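Local structure of carbohydrate binding module E1 (5KLE) at residues S10-K15 and G28-Y33; E22-A27 and S89-F94; Y33-G38 and A74-L79; S50-T55 and I81-A86. The protein binds cello-oligosaccharides such as cellopentaose, and probably cellulose, along one side of a small all-beta carbohydrate-binding module. All blocks are in the same frame, centred on the assembly; numbering follows the deposited sequence.

Contact 1. Residues S10-K15 and G28-Y33; sequences SGNFNK and GDCIKY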
loop_
_atom_site.group_PDB
_atom_site.type_symbol
_atom_site.label_atom_id
_atom_site.label_comp_id
_atom_site.label_asym_id
_atom_site.label_seq_id
_atom_site.Cartn_x
_atom_site.Cartn_y
_atom_site.Cartn_z
ATOM N N SER A 10 -7.740 -6.309 -9.172
ATOM C CA SER A 10 -7.733 -7.759 -8.986
ATOM C C SER A 10 -7.217 -8.532 -10.191
ATOM O O SER A 10 -6.942 -9.729 -10.042
ATOM C CB SER A 10 -9.115 -8.274 -8.605
ATOM O OG SER A 10 -10.055 -8.100 -9.696
ATOM N N GLY A 11 -7.115 -7.923 -11.372
ATOM C CA GLY A 11 -6.599 -8.657 -12.520
ATOM C C GLY A 11 -5.102 -8.478 -12.803
ATOM O O GLY A 11 -4.602 -9.114 -13.742
ATOM N N ASN A 12 -4.373 -7.638 -12.041
ATOM C CA ASN A 12 -2.979 -7.399 -12.395
ATOM C C ASN A 12 -2.092 -7.058 -11.191
ATOM O O ASN A 12 -1.033 -6.428 -11.376
ATOM C CB ASN A 12 -2.889 -6.346 -13.534
ATOM C CG ASN A 12 -3.420 -4.985 -13.128
ATOM O OD1 ASN A 12 -3.657 -4.719 -11.951
ATOM N ND2 ASN A 12 -3.550 -4.092 -14.112
ATOM N N PHE A 13 -2.480 -7.450 -9.983
ATOM C CA PHE A 13 -1.630 -7.228 -8.818
ATOM C C PHE A 13 -0.407 -8.141 -8.900
ATOM O O PHE A 13 -0.494 -9.310 -9.319
ATOM C CB PHE A 13 -2.414 -7.460 -7.511
ATOM C CG PHE A 13 -2.901 -8.874 -7.305
ATOM C CD1 PHE A 13 -4.113 -9.302 -7.875
ATOM C CD2 PHE A 13 -2.161 -9.778 -6.558
ATOM C CE1 PHE A 13 -4.583 -10.599 -7.662
ATOM C CE2 PHE A 13 -2.608 -11.080 -6.362
ATOM C CZ PHE A 13 -3.810 -11.494 -6.908
ATOM N N ASN A 14 0.756 -7.598 -8.534
ATOM C CA ASN A 14 1.995 -8.351 -8.646
ATOM C C ASN A 14 2.580 -8.801 -7.319
ATOM O O ASN A 14 3.536 -9.595 -7.331
ATOM C CB ASN A 14 3.050 -7.571 -9.470
ATOM C CG ASN A 14 3.585 -6.337 -8.754
ATOM O OD1 ASN A 14 2.886 -5.699 -7.945
ATOM N ND2 ASN A 14 4.830 -5.977 -9.069
ATOM N N LYS A 15 2.003 -8.378 -6.197
ATOM C CA LYS A 15 2.436 -8.800 -4.870
ATOM C C LYS A 15 1.221 -8.902 -3.961
ATOM O O LYS A 15 0.223 -8.205 -4.170
ATOM C CB LYS A 15 3.444 -7.802 -4.281
ATOM C CG LYS A 15 4.785 -7.739 -5.066
ATOM C CD LYS A 15 5.737 -6.683 -4.510
ATOM C CE LYS A 15 7.077 -6.799 -5.242
ATOM N NZ LYS A 15 8.044 -5.669 -4.898
ATOM N N GLY A 28 5.323 1.650 -8.730
ATOM C CA GLY A 28 4.669 0.884 -9.783
ATOM C C GLY A 28 4.059 -0.424 -9.318
ATOM O O GLY A 28 3.220 -0.988 -10.040
ATOM N N ASP A 29 4.458 -0.921 -8.148
ATOM C CA ASP A 29 3.872 -2.167 -7.655
ATOM C C ASP A 29 2.374 -1.991 -7.409
ATOM O O ASP A 29 1.893 -0.882 -7.170
ATOM C CB ASP A 29 4.527 -2.571 -6.318
ATOM C CG ASP A 29 5.881 -3.271 -6.471
ATOM O OD1 ASP A 29 6.238 -3.750 -7.577
ATOM O OD2 ASP A 29 6.581 -3.344 -5.432
ATOM N N CYS A 30 1.635 -3.107 -7.485
ATOM C CA CYS A 30 0.197 -3.177 -7.238
ATOM C C CYS A 30 -0.024 -4.302 -6.232
ATOM O O CYS A 30 0.133 -5.484 -6.582
ATOM C CB CYS A 30 -0.525 -3.472 -8.553
ATOM S SG CYS A 30 -2.324 -3.713 -8.314
ATOM N N ILE A 31 -0.333 -3.935 -4.982
ATOM C CA ILE A 31 -0.315 -4.857 -3.847
ATOM C C ILE A 31 -1.755 -5.233 -3.501
ATOM O O ILE A 31 -2.594 -4.345 -3.260
ATOM C CB ILE A 31 0.316 -4.186 -2.611
ATOM C CG1 ILE A 31 1.616 -3.459 -2.957
ATOM C CG2 ILE A 31 0.488 -5.237 -1.454
ATOM C CD1 ILE A 31 2.608 -4.338 -3.461
ATOM N N LYS A 32 -2.037 -6.533 -3.366
ATOM C CA LYS A 32 -3.307 -6.994 -2.816
ATOM C C LYS A 32 -3.157 -7.099 -1.300
ATOM O O LYS A 32 -2.176 -7.670 -0.809
ATOM C CB LYS A 32 -3.649 -8.378 -3.366
ATOM C CG LYS A 32 -4.980 -8.944 -2.854
ATOM C CD LYS A 32 -5.219 -10.381 -3.344
ATOM C CE LYS A 32 -6.540 -10.924 -2.844
ATOM N NZ LYS A 32 -6.826 -12.224 -3.560
ATOM N N TYR A 33 -4.139 -6.573 -0.563
ATOM C CA TYR A 33 -4.155 -6.723 0.895
ATOM C C TYR A 33 -5.596 -6.890 1.345
ATOM O O TYR A 33 -6.433 -6.023 1.056
ATOM C CB TYR A 33 -3.556 -5.489 1.591
ATOM C CG TYR A 33 -3.555 -5.601 3.099
ATOM C CD1 TYR A 33 -2.799 -6.580 3.733
ATOM C CD2 TYR A 33 -4.341 -4.756 3.904
ATOM C CE1 TYR A 33 -2.821 -6.717 5.118
ATOM C CE2 TYR A 33 -4.357 -4.878 5.318
ATOM C CZ TYR A 33 -3.602 -5.878 5.910
ATOM O OH TYR A 33 -3.558 -6.046 7.284
#
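Lys15 pairs with Ile31 in a single parallel bridge, CA to CA 4.9 Å, where the loop before strand 15-16 runs at nearly a right angle (87°) onto strand 30-35. This bridge starts an outermost strand of the five-stranded mixed sheet, one of the two sheets of the domain. Main-chain bonds fix the approach: Asn14 N gives to Cys30 O at 2.9 Å, Lys15 N adds a weak second bond to that oxygen, and Lys32 N reaches Lys15 O at 2.9 Å. The Asn14 side chain goes on where the main chain leaves off. Its CG sits between backbone N and carbonyl carbon (chi1 69°), which turns the amide in over the start of the strand. OD1 takes an almost straight bond (171°) from Cys30 N at 2.9 Å, while ND2 gives to Asp29 OD1 at 3.0 Å, coming from above the carboxylate plane. Both ends engaged, the amide's rotation is set. Asp29 is gripped on its other oxygen too: the extended Lys15 chain places NZ on the syn side of OD2 but tilted out of the carboxylate plane, a salt bridge of 2.8 Å. OD2 also accepts a hydrogen bond from Val26 N, and NZ gives to Ser24 O, which ties the charged pair to strand 23-25 of the other sheet and to Val26 just after it. Lys32 CB sits over one face of the Phe13 ring, offset toward the rim by CD2, a CH-pi contact, and CD comes close to CE2 and CZ. Cys30 SG, disulfide-bonded to Cys8, rests 3.8 Å from Phe13 CB.

Contact 2. Residues E22-A27 and S89-F94; sequences EFSAVA and SFNVKF. With BGC (beta-D-glucopyranose), chain B; BGC (beta-D-glucopyranose), chain C.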
loop_
_atom_site.group_PDB
_atom_site.type_symbol
_atom_site.label_atom_id
_atom_site.label_comp_id
_atom_site.label_asym_id
_atom_site.label_seq_id
_atom_site.Cartn_x
_atom_site.Cartn_y
_atom_site.Cartn_z
ATOM N N GLU A 22 6.587 -7.292 6.806
ATOM C CA GLU A 22 7.287 -6.388 5.896
ATOM C C GLU A 22 7.688 -7.092 4.599
ATOM O O GLU A 22 7.989 -8.300 4.569
ATOM C CB GLU A 22 8.540 -5.806 6.550
ATOM C CG GLU A 22 8.281 -4.713 7.568
ATOM C CD GLU A 22 9.518 -3.852 7.821
ATOM O OE1 GLU A 22 9.346 -2.677 8.171
ATOM O OE2 GLU A 22 10.655 -4.351 7.652
ATOM N N PHE A 23 7.714 -6.316 3.517
ATOM C CA PHE A 23 8.150 -6.826 2.224
ATOM C C PHE A 23 8.805 -5.681 1.456
ATOM O O PHE A 23 8.591 -4.509 1.757
ATOM C CB PHE A 23 6.993 -7.489 1.462
ATOM C CG PHE A 23 5.891 -6.537 1.081
ATOM C CD1 PHE A 23 4.874 -6.202 1.970
ATOM C CD2 PHE A 23 5.903 -5.941 -0.180
ATOM C CE1 PHE A 23 3.851 -5.312 1.575
ATOM C CE2 PHE A 23 4.912 -5.062 -0.572
ATOM C CZ PHE A 23 3.894 -4.732 0.297
ATOM N N SER A 24 9.635 -6.030 0.485
ATOM C CA SER A 24 10.313 -5.031 -0.333
ATOM C C SER A 24 9.381 -4.527 -1.417
ATOM O O SER A 24 8.760 -5.332 -2.128
ATOM C CB SER A 24 11.530 -5.665 -1.007
ATOM O OG SER A 24 12.268 -4.682 -1.707
ATOM N N ALA A 25 9.269 -3.198 -1.537
ATOM C CA ALA A 25 8.299 -2.559 -2.423
ATOM C C ALA A 25 8.989 -1.536 -3.304
ATOM O O ALA A 25 10.014 -0.949 -2.912
ATOM C CB ALA A 25 7.233 -1.853 -1.597
ATOM N N VAL A 26 8.415 -1.302 -4.494
ATOM C CA VAL A 26 8.953 -0.310 -5.421
ATOM C C VAL A 26 7.818 0.436 -6.104
ATOM O O VAL A 26 6.698 -0.076 -6.246
ATOM C CB VAL A 26 9.876 -0.865 -6.544
ATOM C CG1 VAL A 26 11.216 -1.363 -6.019
ATOM C CG2 VAL A 26 9.199 -1.927 -7.242
ATOM N N ALA A 27 8.118 1.660 -6.536
ATOM C CA ALA A 27 7.158 2.428 -7.329
ATOM C C ALA A 27 6.653 1.609 -8.514
ATOM O O ALA A 27 7.450 0.997 -9.256
ATOM C CB ALA A 27 7.818 3.717 -7.827
ATOM N N SER A 89 13.776 1.130 -3.803
ATOM C CA SER A 89 13.041 0.092 -3.082
ATOM C C SER A 89 13.131 0.305 -1.572
ATOM O O SER A 89 14.127 0.818 -1.033
ATOM C CB SER A 89 13.543 -1.310 -3.460
ATOM O OG SER A 89 14.890 -1.534 -2.992
ATOM N N PHE A 90 12.072 -0.091 -0.877
ATOM C CA PHE A 90 11.994 0.161 0.558
ATOM C C PHE A 90 11.192 -0.962 1.197
ATOM O O PHE A 90 10.479 -1.699 0.509
ATOM C CB PHE A 90 11.367 1.554 0.850
ATOM C CG PHE A 90 9.936 1.715 0.336
ATOM C CD1 PHE A 90 9.650 1.917 -1.026
ATOM C CD2 PHE A 90 8.892 1.711 1.214
ATOM C CE1 PHE A 90 8.306 2.070 -1.466
ATOM C CE2 PHE A 90 7.571 1.868 0.787
ATOM C CZ PHE A 90 7.266 2.032 -0.550
ATOM N N ASN A 91 11.313 -1.131 2.520
ATOM C CA ASN A 91 10.548 -2.183 3.204
ATOM C C ASN A 91 9.303 -1.564 3.833
ATOM O O ASN A 91 9.401 -0.607 4.612
ATOM C CB ASN A 91 11.372 -2.858 4.299
ATOM C CG ASN A 91 12.474 -3.719 3.750
ATOM O OD1 ASN A 91 12.380 -4.257 2.636
ATOM N ND2 ASN A 91 13.507 -3.924 4.563
ATOM N N VAL A 92 8.138 -2.143 3.534
ATOM C CA VAL A 92 6.861 -1.590 3.976
ATOM C C VAL A 92 6.031 -2.715 4.569
ATOM O O VAL A 92 6.201 -3.880 4.197
ATOM C CB VAL A 92 6.128 -0.911 2.796
ATOM C CG1 VAL A 92 5.651 -1.950 1.793
ATOM C CG2 VAL A 92 4.968 -0.052 3.301
ATOM N N LYS A 93 5.135 -2.374 5.516
ATOM C CA LYS A 93 4.109 -3.331 5.948
ATOM C C LYS A 93 2.737 -2.688 5.991
ATOM O O LYS A 93 2.604 -1.484 6.208
ATOM C CB LYS A 93 4.414 -4.037 7.268
ATOM C CG LYS A 93 4.756 -3.114 8.412
ATOM C CD LYS A 93 5.081 -4.003 9.612
ATOM C CE LYS A 93 5.700 -3.270 10.745
ATOM N NZ LYS A 93 6.004 -4.246 11.868
ATOM N N PHE A 94 1.724 -3.513 5.716
ATOM C CA PHE A 94 0.324 -3.128 5.836
ATOM C C PHE A 94 -0.271 -3.850 7.043
ATOM O O PHE A 94 0.061 -5.010 7.306
ATOM C CB PHE A 94 -0.481 -3.531 4.589
ATOM C CG PHE A 94 -0.023 -2.873 3.298
ATOM C CD1 PHE A 94 0.861 -1.790 3.284
ATOM C CD2 PHE A 94 -0.491 -3.360 2.087
ATOM C CE1 PHE A 94 1.283 -1.199 2.058
ATOM C CE2 PHE A 94 -0.097 -2.775 0.871
ATOM C CZ PHE A 94 0.795 -1.690 0.858
HETATM C C2 BGC B . 12.154 -0.193 13.839
HETATM C C3 BGC B . 13.159 -0.114 12.649
HETATM C C4 BGC B . 13.030 -1.303 11.790
HETATM C C5 BGC B . 11.572 -1.610 11.390
HETATM C C6 BGC B . 11.609 -2.893 10.610
HETATM C C1 BGC B . 10.786 -0.505 13.290
HETATM O O2 BGC B . 12.010 0.916 14.668
HETATM O O3 BGC B . 14.448 -0.304 13.152
HETATM O O4 BGC B . 13.853 -1.258 10.647
HETATM O O5 BGC B . 10.841 -1.695 12.583
HETATM O O6 BGC B . 10.310 -3.496 10.650
HETATM C C2 BGC C . 6.367 -1.327 14.271
HETATM C C3 BGC C . 7.807 -1.735 14.165
HETATM C C4 BGC C . 8.703 -0.501 14.223
HETATM C C5 BGC C . 8.417 0.273 15.440
HETATM C C6 BGC C . 9.080 1.628 15.426
HETATM C C1 BGC C . 6.166 -0.483 15.527
HETATM O O2 BGC C . 5.548 -2.486 14.289
HETATM O O3 BGC C . 7.982 -2.435 12.947
HETATM O O4 BGC C . 9.997 -0.864 14.314
HETATM O O5 BGC C . 7.051 0.561 15.559
HETATM O O6 BGC C . 8.484 2.418 16.397
HETATM O O HOH W 1 10.545 -0.627 7.105
HETATM O O HOH W 2 13.374 -3.713 7.367
HETATM O O HOH W 3 14.786 -3.551 -1.086
#
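Phe23 and Val92 stand side by side on the inner face of an antiparallel pair, pointing the same way, with Val92 CG1 over one face of the Phe23 ring, 3.9 Å from its centroid. The ring then presents its edge to the face of Phe94, the planes close to perpendicular (85°) and the centroids 5.8 Å apart: a T-shaped pair. One step along, the methyl of Ala25 covers a face of the Phe90 ring, CB 4.2 Å from the centroid, and touches Val92 CG1 as well. Phe23 and Phe90 both carry CG between backbone N and carbonyl carbon (chi1 65° and 61°), which lays each ring back over the partner strand. In the backbone Phe23 with Val92, and Ala25 with Phe90, are hydrogen-bonded pairs in both directions.

The other side is polar. Glu22, in the conformer described, and Lys93 cross with their aliphatic parts in contact, CG against CD, and their charged ends diverge to different sugars. Glu22 OE1 accepts a hydrogen bond from O6 of the chain B glucose at 2.8 Å, while Lys93 NZ gives to O3 and O2 of the chain C glucose at 2.9 and 3.0 Å. A water donates to both Glu22 OE1 (2.6 Å) and Asn91 O, and another joins Glu22 OE2 to Asn91 ND2, so each carboxylate oxygen has a water tie to Asn91. Glu22 and Lys93, with Trp45, Trp68 and Trp97, line the glycan site, so this edge of the four-stranded sheet faces its hydrophobic rings into the domain and its charged side chains onto the cello-oligosaccharide.

Contact 3. Residues Y33-G38 and A74-L79; sequences YNKSSG and AANGDL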
loop_
_atom_site.group_PDB
_atom_site.type_symbol
_atom_site.label_atom_id
_atom_site.label_comp_id
_atom_site.label_asym_id
_atom_site.label_seq_id
_atom_site.Cartn_x
_atom_site.Cartn_y
_atom_site.Cartn_z
ATOM N N TYR A 33 -4.139 -6.573 -0.563
ATOM C CA TYR A 33 -4.155 -6.723 0.895
ATOM C C TYR A 33 -5.596 -6.890 1.345
ATOM O O TYR A 33 -6.433 -6.023 1.056
ATOM C CB TYR A 33 -3.556 -5.489 1.591
ATOM C CG TYR A 33 -3.555 -5.601 3.099
ATOM C CD1 TYR A 33 -2.799 -6.580 3.733
ATOM C CD2 TYR A 33 -4.341 -4.756 3.904
ATOM C CE1 TYR A 33 -2.821 -6.717 5.118
ATOM C CE2 TYR A 33 -4.357 -4.878 5.318
ATOM C CZ TYR A 33 -3.602 -5.878 5.910
ATOM O OH TYR A 33 -3.558 -6.046 7.284
ATOM N N ASN A 34 -5.876 -7.953 2.111
ATOM C CA ASN A 34 -7.203 -8.130 2.688
ATOM C C ASN A 34 -7.254 -7.507 4.087
ATOM O O ASN A 34 -6.508 -7.925 4.978
ATOM C CB ASN A 34 -7.587 -9.613 2.734
ATOM C CG ASN A 34 -8.982 -9.819 3.258
ATOM O OD1 ASN A 34 -9.196 -9.870 4.475
ATOM N ND2 ASN A 34 -9.953 -9.940 2.347
ATOM N N LYS A 35 -8.135 -6.503 4.270
ATOM C CA LYS A 35 -8.406 -5.878 5.576
ATOM C C LYS A 35 -9.681 -6.461 6.159
ATOM O O LYS A 35 -10.785 -6.232 5.641
ATOM C CB LYS A 35 -8.514 -4.354 5.459
ATOM C CG LYS A 35 -8.938 -3.744 6.797
ATOM C CD LYS A 35 -8.637 -2.258 6.922
ATOM C CE LYS A 35 -9.577 -1.384 6.076
ATOM N NZ LYS A 35 -10.929 -1.189 6.714
ATOM N N SER A 36 -9.530 -7.225 7.235
ATOM C CA SER A 36 -10.669 -7.928 7.811
ATOM C C SER A 36 -11.587 -6.999 8.609
ATOM O O SER A 36 -12.801 -7.229 8.653
ATOM C CB SER A 36 -10.167 -9.104 8.659
ATOM O OG SER A 36 -9.355 -8.627 9.704
ATOM N N SER A 37 -11.042 -5.940 9.209
ATOM C CA SER A 37 -11.785 -5.067 10.109
ATOM C C SER A 37 -10.907 -3.866 10.435
ATOM O O SER A 37 -9.728 -3.821 10.091
ATOM C CB SER A 37 -12.191 -5.781 11.412
ATOM O OG SER A 37 -11.054 -6.034 12.223
ATOM N N GLY A 38 -11.502 -2.886 11.117
ATOM C CA GLY A 38 -10.697 -1.803 11.627
ATOM C C GLY A 38 -10.243 -0.813 10.571
ATOM O O GLY A 38 -10.859 -0.656 9.504
ATOM N N ALA A 74 -10.811 3.313 4.218
ATOM C CA ALA A 74 -10.511 2.176 3.358
ATOM C C ALA A 74 -11.478 1.040 3.679
ATOM O O ALA A 74 -11.700 0.715 4.850
ATOM C CB ALA A 74 -9.062 1.729 3.559
ATOM N N ALA A 75 -12.050 0.439 2.636
ATOM C CA ALA A 75 -13.044 -0.618 2.799
ATOM C C ALA A 75 -12.439 -1.848 3.471
ATOM O O ALA A 75 -11.233 -2.099 3.398
ATOM C CB ALA A 75 -13.592 -1.018 1.424
ATOM N N ASN A 76 -13.290 -2.612 4.153
ATOM C CA ASN A 76 -12.911 -3.967 4.517
ATOM C C ASN A 76 -12.948 -4.844 3.268
ATOM O O ASN A 76 -13.559 -4.496 2.254
ATOM C CB ASN A 76 -13.831 -4.534 5.595
ATOM C CG ASN A 76 -13.659 -3.834 6.942
ATOM O OD1 ASN A 76 -12.561 -3.374 7.272
ATOM N ND2 ASN A 76 -14.731 -3.745 7.725
ATOM N N GLY A 77 -12.316 -6.003 3.358
ATOM C CA GLY A 77 -12.198 -6.894 2.208
ATOM C C GLY A 77 -10.878 -6.750 1.473
ATOM O O GLY A 77 -9.878 -6.246 2.002
ATOM N N ASP A 78 -10.885 -7.194 0.213
ATOM C CA ASP A 78 -9.671 -7.140 -0.596
ATOM C C ASP A 78 -9.470 -5.722 -1.107
ATOM O O ASP A 78 -10.365 -5.152 -1.751
ATOM C CB ASP A 78 -9.771 -8.050 -1.816
ATOM C CG ASP A 78 -9.711 -9.522 -1.477
ATOM O OD1 ASP A 78 -9.165 -9.899 -0.422
ATOM O OD2 ASP A 78 -10.173 -10.321 -2.331
ATOM N N LEU A 79 -8.284 -5.179 -0.869
ATOM C CA LEU A 79 -7.910 -3.854 -1.338
ATOM C C LEU A 79 -6.762 -4.005 -2.313
ATOM O O LEU A 79 -5.918 -4.880 -2.144
ATOM C CB LEU A 79 -7.388 -3.012 -0.153
ATOM C CG LEU A 79 -8.449 -2.671 0.902
ATOM C CD1 LEU A 79 -7.717 -2.005 2.060
ATOM C CD2 LEU A 79 -9.536 -1.775 0.378
HETATM O O HOH W 4 -14.565 -2.994 10.860
HETATM O O HOH W 5 -13.751 -0.923 9.447
#
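This is an antiparallel strand pairing at one end of the mixed sheet, where strand 30-35 runs out into a turn and strand 77-86 begins. Tyr33 with Leu79 and Lys35 with Gly77 form hydrogen-bonded pairs, with Asn34 and Asp78 in the non-hydrogen-bonded position between them. The striking group is the buried Lys35. Its chain leaves the strand extended and then bends twice (chi3 73°, chi4 79°), bringing NZ between the turn and residues 74-76. There the ammonium is held by three oxygens: Ala74 O at 2.8 Å, Asn76 OD1 at 2.8 Å and Gly38 O at 2.8 Å. One charged nitrogen thus ties the turn at Gly38 to the residues Ala74 to Asn76 that lead into strand 77-86, and the three acceptors probably ease the cost of burying it. A water shared by Gly38 N and Asn76 ND2 adds a further tie. On the opposite face of the sheet Asn34 ND2 gives a nearly straight bond (174°) to Asp78 OD1, 2.9 Å away and met from above the carboxylate plane. Towards the interior, Tyr33, Lys35 and Ala74 pack on Leu40 of strand 40-44 in the other sheet, and Tyr33 OH bonds Asn96 OD1 of strand 90-96.

Contact 4. Residues S50-T55 and I81-A86; sequences SSYNIT and IKIVSA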
loop_
_atom_site.group_PDB
_atom_site.type_symbol
_atom_site.label_atom_id
_atom_site.label_comp_id
_atom_site.label_asym_id
_atom_site.label_seq_id
_atom_site.Cartn_x
_atom_site.Cartn_y
_atom_site.Cartn_z
ATOM N N SER A 50 7.107 7.675 0.259
ATOM C CA SER A 50 6.289 6.944 -0.708
ATOM C C SER A 50 4.864 7.487 -0.766
ATOM O O SER A 50 4.406 8.186 0.140
ATOM C CB SER A 50 6.284 5.428 -0.380
ATOM O OG SER A 50 5.761 5.184 0.918
ATOM N N SER A 51 4.153 7.168 -1.854
ATOM C CA SER A 51 2.744 7.545 -1.975
ATOM C C SER A 51 1.958 6.434 -2.662
ATOM O O SER A 51 2.520 5.642 -3.421
ATOM C CB SER A 51 2.552 8.878 -2.689
ATOM O OG SER A 51 2.852 8.783 -4.066
ATOM N N TYR A 52 0.640 6.406 -2.402
ATOM C CA TYR A 52 -0.228 5.295 -2.782
ATOM C C TYR A 52 -1.614 5.768 -3.201
ATOM O O TYR A 52 -2.128 6.785 -2.712
ATOM C CB TYR A 52 -0.492 4.362 -1.562
ATOM C CG TYR A 52 0.774 3.946 -0.828
ATOM C CD1 TYR A 52 1.390 2.706 -1.088
ATOM C CD2 TYR A 52 1.412 4.828 0.070
ATOM C CE1 TYR A 52 2.575 2.344 -0.450
ATOM C CE2 TYR A 52 2.633 4.473 0.699
ATOM C CZ TYR A 52 3.174 3.205 0.454
ATOM O OH TYR A 52 4.383 2.839 1.053
ATOM N N ASN A 53 -2.229 4.994 -4.082
ATOM C CA ASN A 53 -3.655 5.114 -4.414
ATOM C C ASN A 53 -4.318 3.759 -4.205
ATOM O O ASN A 53 -3.811 2.741 -4.698
ATOM C CB ASN A 53 -3.886 5.475 -5.892
ATOM C CG ASN A 53 -3.449 6.885 -6.251
ATOM O OD1 ASN A 53 -3.367 7.759 -5.395
ATOM N ND2 ASN A 53 -3.210 7.126 -7.556
ATOM N N ILE A 54 -5.473 3.741 -3.527
ATOM C CA ILE A 54 -6.245 2.508 -3.341
ATOM C C ILE A 54 -7.330 2.462 -4.406
ATOM O O ILE A 54 -8.082 3.439 -4.575
ATOM C CB ILE A 54 -6.876 2.456 -1.938
ATOM C CG1 ILE A 54 -5.776 2.410 -0.888
ATOM C CG2 ILE A 54 -7.837 1.264 -1.821
ATOM C CD1 ILE A 54 -6.265 2.395 0.558
ATOM N N THR A 55 -7.426 1.345 -5.134
ATOM C CA THR A 55 -8.415 1.272 -6.219
ATOM C C THR A 55 -9.822 1.425 -5.655
ATOM O O THR A 55 -10.200 0.753 -4.693
ATOM C CB THR A 55 -8.265 -0.042 -6.969
ATOM O OG1 THR A 55 -6.907 -0.097 -7.435
ATOM C CG2 THR A 55 -9.229 -0.102 -8.196
ATOM N N ILE A 81 -3.672 -1.744 -3.773
ATOM C CA ILE A 81 -2.933 -0.541 -3.397
ATOM C C ILE A 81 -1.769 -0.359 -4.373
ATOM O O ILE A 81 -0.821 -1.176 -4.400
ATOM C CB ILE A 81 -2.463 -0.634 -1.943
ATOM C CG1 ILE A 81 -3.689 -0.980 -1.068
ATOM C CG2 ILE A 81 -1.794 0.669 -1.520
ATOM C CD1 ILE A 81 -3.440 -0.989 0.428
ATOM N N LYS A 82 -1.838 0.698 -5.197
ATOM C CA LYS A 82 -0.758 1.034 -6.130
ATOM C C LYS A 82 0.267 1.927 -5.437
ATOM O O LYS A 82 -0.100 2.932 -4.798
ATOM C CB LYS A 82 -1.296 1.764 -7.364
ATOM C CG LYS A 82 -0.157 2.085 -8.348
ATOM C CD LYS A 82 -0.662 2.432 -9.724
ATOM C CE LYS A 82 0.542 2.628 -10.670
ATOM N NZ LYS A 82 0.086 3.274 -11.911
ATOM N N ILE A 83 1.550 1.592 -5.600
ATOM C CA ILE A 83 2.648 2.450 -5.143
ATOM C C ILE A 83 2.922 3.466 -6.253
ATOM O O ILE A 83 3.464 3.139 -7.312
ATOM C CB ILE A 83 3.896 1.654 -4.748
ATOM C CG1 ILE A 83 3.500 0.575 -3.736
ATOM C CG2 ILE A 83 4.937 2.605 -4.119
ATOM C CD1 ILE A 83 4.659 -0.184 -3.135
ATOM N N VAL A 84 2.510 4.704 -6.014
ATOM C CA VAL A 84 2.544 5.733 -7.044
ATOM C C VAL A 84 3.948 6.269 -7.218
ATOM O O VAL A 84 4.392 6.529 -8.347
ATOM C CB VAL A 84 1.539 6.845 -6.684
ATOM C CG1 VAL A 84 1.697 8.004 -7.670
ATOM C CG2 VAL A 84 0.108 6.288 -6.752
ATOM N N SER A 85 4.670 6.471 -6.115
ATOM C CA SER A 85 5.989 7.078 -6.198
ATOM C C SER A 85 6.819 6.569 -5.032
ATOM O O SER A 85 6.291 6.284 -3.948
ATOM C CB SER A 85 5.907 8.611 -6.171
ATOM O OG SER A 85 5.361 9.078 -4.951
ATOM N N ALA A 86 8.137 6.476 -5.268
ATOM C CA ALA A 86 9.168 6.149 -4.278
ATOM C C ALA A 86 10.502 6.174 -5.016
ATOM O O ALA A 86 10.599 5.601 -6.110
ATOM C CB ALA A 86 8.947 4.737 -3.678
#
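The Tyr52 ring is met obliquely by two isoleucines of the partner strand, Ile81 CG2 at 3.8 Å from CD1 and Ile83 CG1 at 3.8 Å from CE1, and it also touches Phe90 and Val92 of the opposing sheet. The amide of Asn53, on the other side of the strand, has Val84 CG2 against it, 3.5 Å from ND2, while its OD1 accepts a hydrogen bond from Gly60 N. These strands, 50-54 and 77-86, are antiparallel neighbours in the mixed sheet and contain a classic beta bulge: Val84 and Ser85 both face Ser51. Val84 takes near-helical backbone angles (phi -78°, psi -41°), inserting one extra residue. Ser51 O accepts a hydrogen bond from Val84 N at 2.8 Å, and Ser51 N gives to Ser85 O at 3.1 Å. Beyond the bulge, Asn53 and Lys82 are bonded in both directions and Ile54 lies alongside Ile81, CG1 to CG1. Tyr52 CG lies opposite the carbonyl carbon and beside its own N (chi1 -50°), which carries the ring along the strand to Ile83 and on to Ser50, where OH gives to Ser50 OG at 2.7 Å. Lys82 extends away, and its NZ donates a hydrogen bond to Ala6 O. The bulge itself is clasped on the side away from Tyr52, where Ser51 OG and Ser85 OG share a hydrogen bond of 2.7 Å.

How the contacts relate
Contacts 1, 3 and 4 all belong to the mixed sheet; contact 2 lies on the four-stranded sheet opposite and carries two of the five glycan-site residues, Glu22 and Lys93. Contacts 1 and 3, with centres 14 Å apart, share Tyr33. Contacts 3 and 4, with centres 16 Å apart, use different parts of one long strand. Across the interior, contact 2 meets contact 4 through Ala25 CB on Ile83 CD1 (3.4 Å), and contact 1 through Ile31 CG2 on Phe94 CE2 (3.4 Å). At the sheets' edges contact 1 also reaches contact 2 by a probable hydrogen bond, Lys15 NZ to Ser24 O (2.9 Å). The Tyr52 side chain of contact 4 is about 13 Å from a bound glucose, behind the binding surface.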